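Local coordinates for hypothetical protein (PDB 2O3L) that is of unknown function but belongs to the DUF1048 family and folds as a small all-helical, left-handed superhelix, at residues F19-I24 against H41-L46. Numbering follows the deposited sequence.
Sequences FVFKKI and HIQYEL
F21 of helix 15-31 meets Q43 and L46 on helix 36-56, and I24, one turn further on, meets L46. The two segments run nearly antiparallel, at 162° between their directions, and the axes of the two short segments come no closer than 11.6 Å, a wide spacing that the side chains have to bridge. F21 does so with its ring. The CG of F21 stands anti to the backbone N (chi1 -179°), which carries the phenyl group across the gap until CE1 of F21 lies 4.0 Å from the carbonyl O of Q43. That oxygen sits at the ring edge, near the ring plane, while CZ of F21 comes within 4.3 Å of CB of Q43. The side chains of F21 and L46 pass alongside each other, each heading for the opposite helix, with CD1 of F21 4.1 Å from CD2 of L46 at a slant to the ring. I24 points at the other helix and meets L46 tip to tip. Two branches of the isoleucine share that same leucine methyl: CD1 of I24 is 3.7 Å and CG2 of I24 3.8 Å from CD2 of L46. All four touching residues are buried, and the side-chain contacts with L46 are apolar; OE1 of Q43 accepts a weak hydrogen bond from NE2 of Q25, which follows I24 on helix 15-31. Close to the centre of the chain, this helical pair is flanked by helix 68-82, whose F71 touches both I24 and L46, and by helix 2-11, whose V10 packs on F21, while F50 of helix 36-56 extends the same core along V20, F21 and I24.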
# COMPACT_ATOMS: atom_id res chain seq x y z
N PHE A 19 6.50 -3.30 -6.99
CA PHE A 19 5.61 -3.20 -8.15
C PHE A 19 4.18 -3.23 -7.65
O PHE A 19 3.30 -2.46 -8.10
CB PHE A 19 5.88 -4.34 -9.12
CG PHE A 19 5.11 -4.23 -10.40
CD1 PHE A 19 5.43 -3.27 -11.33
CD2 PHE A 19 4.06 -5.11 -10.66
CE1 PHE A 19 4.71 -3.15 -12.54
CE2 PHE A 19 3.32 -5.01 -11.84
CZ PHE A 19 3.66 -4.03 -12.80
N VAL A 20 3.94 -4.09 -6.67
CA VAL A 20 2.62 -4.23 -6.11
C VAL A 20 2.19 -2.97 -5.35
O VAL A 20 1.06 -2.56 -5.47
CB VAL A 20 2.51 -5.47 -5.25
CG1 VAL A 20 1.15 -5.50 -4.51
CG2 VAL A 20 2.64 -6.70 -6.17
N PHE A 21 3.10 -2.39 -4.57
CA PHE A 21 2.84 -1.12 -3.96
C PHE A 21 2.43 -0.04 -4.98
O PHE A 21 1.51 0.71 -4.75
CB PHE A 21 4.03 -0.60 -3.14
CG PHE A 21 3.74 0.71 -2.48
CD1 PHE A 21 3.02 0.76 -1.31
CD2 PHE A 21 4.07 1.91 -3.11
CE1 PHE A 21 2.67 1.96 -0.75
CE2 PHE A 21 3.75 3.10 -2.54
CZ PHE A 21 3.03 3.13 -1.36
N LYS A 22 3.19 0.06 -6.06
CA LYS A 22 2.90 1.00 -7.14
C LYS A 22 1.53 0.75 -7.76
O LYS A 22 0.80 1.71 -8.06
CB LYS A 22 3.97 0.86 -8.21
CG LYS A 22 3.76 1.79 -9.38
CD LYS A 22 4.94 1.78 -10.38
CE LYS A 22 4.97 0.56 -11.27
NZ LYS A 22 5.89 0.87 -12.36
N LYS A 23 1.18 -0.52 -7.94
CA LYS A 23 -0.14 -0.88 -8.47
C LYS A 23 -1.26 -0.32 -7.53
O LYS A 23 -2.17 0.31 -7.98
CB LYS A 23 -0.26 -2.39 -8.67
CG LYS A 23 0.44 -2.96 -9.90
CD LYS A 23 0.36 -4.49 -10.01
CE LYS A 23 -1.07 -5.05 -10.01
NZ LYS A 23 -1.25 -6.50 -10.45
N ILE A 24 -1.13 -0.54 -6.24
CA ILE A 24 -2.07 -0.09 -5.23
C ILE A 24 -2.15 1.43 -5.11
O ILE A 24 -3.24 2.01 -5.00
CB ILE A 24 -1.67 -0.67 -3.89
CG1 ILE A 24 -1.84 -2.18 -3.94
CG2 ILE A 24 -2.55 -0.09 -2.78
CD1 ILE A 24 -1.33 -2.88 -2.71
N HIS A 41 -2.35 8.31 4.48
CA HIS A 41 -2.23 7.59 5.76
C HIS A 41 -2.40 6.08 5.54
O HIS A 41 -1.64 5.28 6.06
CB HIS A 41 -3.18 8.18 6.80
CG HIS A 41 -2.74 9.53 7.27
ND1 HIS A 41 -3.62 10.54 7.59
CD2 HIS A 41 -1.50 10.04 7.44
CE1 HIS A 41 -2.94 11.60 7.96
NE2 HIS A 41 -1.65 11.32 7.87
N ILE A 42 -3.33 5.68 4.67
CA ILE A 42 -3.56 4.26 4.42
C ILE A 42 -2.35 3.67 3.72
O ILE A 42 -1.96 2.55 4.00
CB ILE A 42 -4.81 4.03 3.51
CG1 ILE A 42 -6.08 4.49 4.19
CG2 ILE A 42 -4.97 2.55 3.20
CD1 ILE A 42 -7.23 4.83 3.19
N GLN A 43 -1.77 4.40 2.79
CA GLN A 43 -0.56 3.92 2.13
C GLN A 43 0.62 3.77 3.12
O GLN A 43 1.45 2.86 2.99
CB GLN A 43 -0.16 4.84 1.00
CG GLN A 43 -1.16 4.79 -0.11
CD GLN A 43 -0.91 5.83 -1.17
OE1 GLN A 43 0.12 6.51 -1.16
NE2 GLN A 43 -1.85 5.96 -2.09
N TYR A 44 0.70 4.66 4.10
CA TYR A 44 1.76 4.54 5.10
C TYR A 44 1.55 3.28 5.96
O TYR A 44 2.52 2.55 6.26
CB TYR A 44 1.92 5.79 5.95
CG TYR A 44 2.20 7.09 5.14
CD1 TYR A 44 2.66 7.03 3.80
CD2 TYR A 44 2.05 8.33 5.72
CE1 TYR A 44 2.91 8.21 3.09
CE2 TYR A 44 2.29 9.51 5.01
CZ TYR A 44 2.72 9.44 3.69
OH TYR A 44 2.96 10.61 2.98
N GLU A 45 0.30 3.01 6.33
CA GLU A 45 -0.00 1.80 7.05
C GLU A 45 0.38 0.60 6.20
O GLU A 45 0.93 -0.39 6.71
CB GLU A 45 -1.47 1.72 7.48
CG GLU A 45 -1.85 2.75 8.51
CD GLU A 45 -1.25 2.52 9.90
OE1 GLU A 45 -0.48 1.54 10.12
OE2 GLU A 45 -1.60 3.31 10.79
N LEU A 46 0.10 0.69 4.92
CA LEU A 46 0.41 -0.40 4.03
C LEU A 46 1.93 -0.64 3.91
O LEU A 46 2.36 -1.81 3.81
CB LEU A 46 -0.21 -0.20 2.66
CG LEU A 46 -0.00 -1.35 1.66
CD1 LEU A 46 -0.87 -2.53 2.06
CD2 LEU A 46 -0.37 -0.86 0.27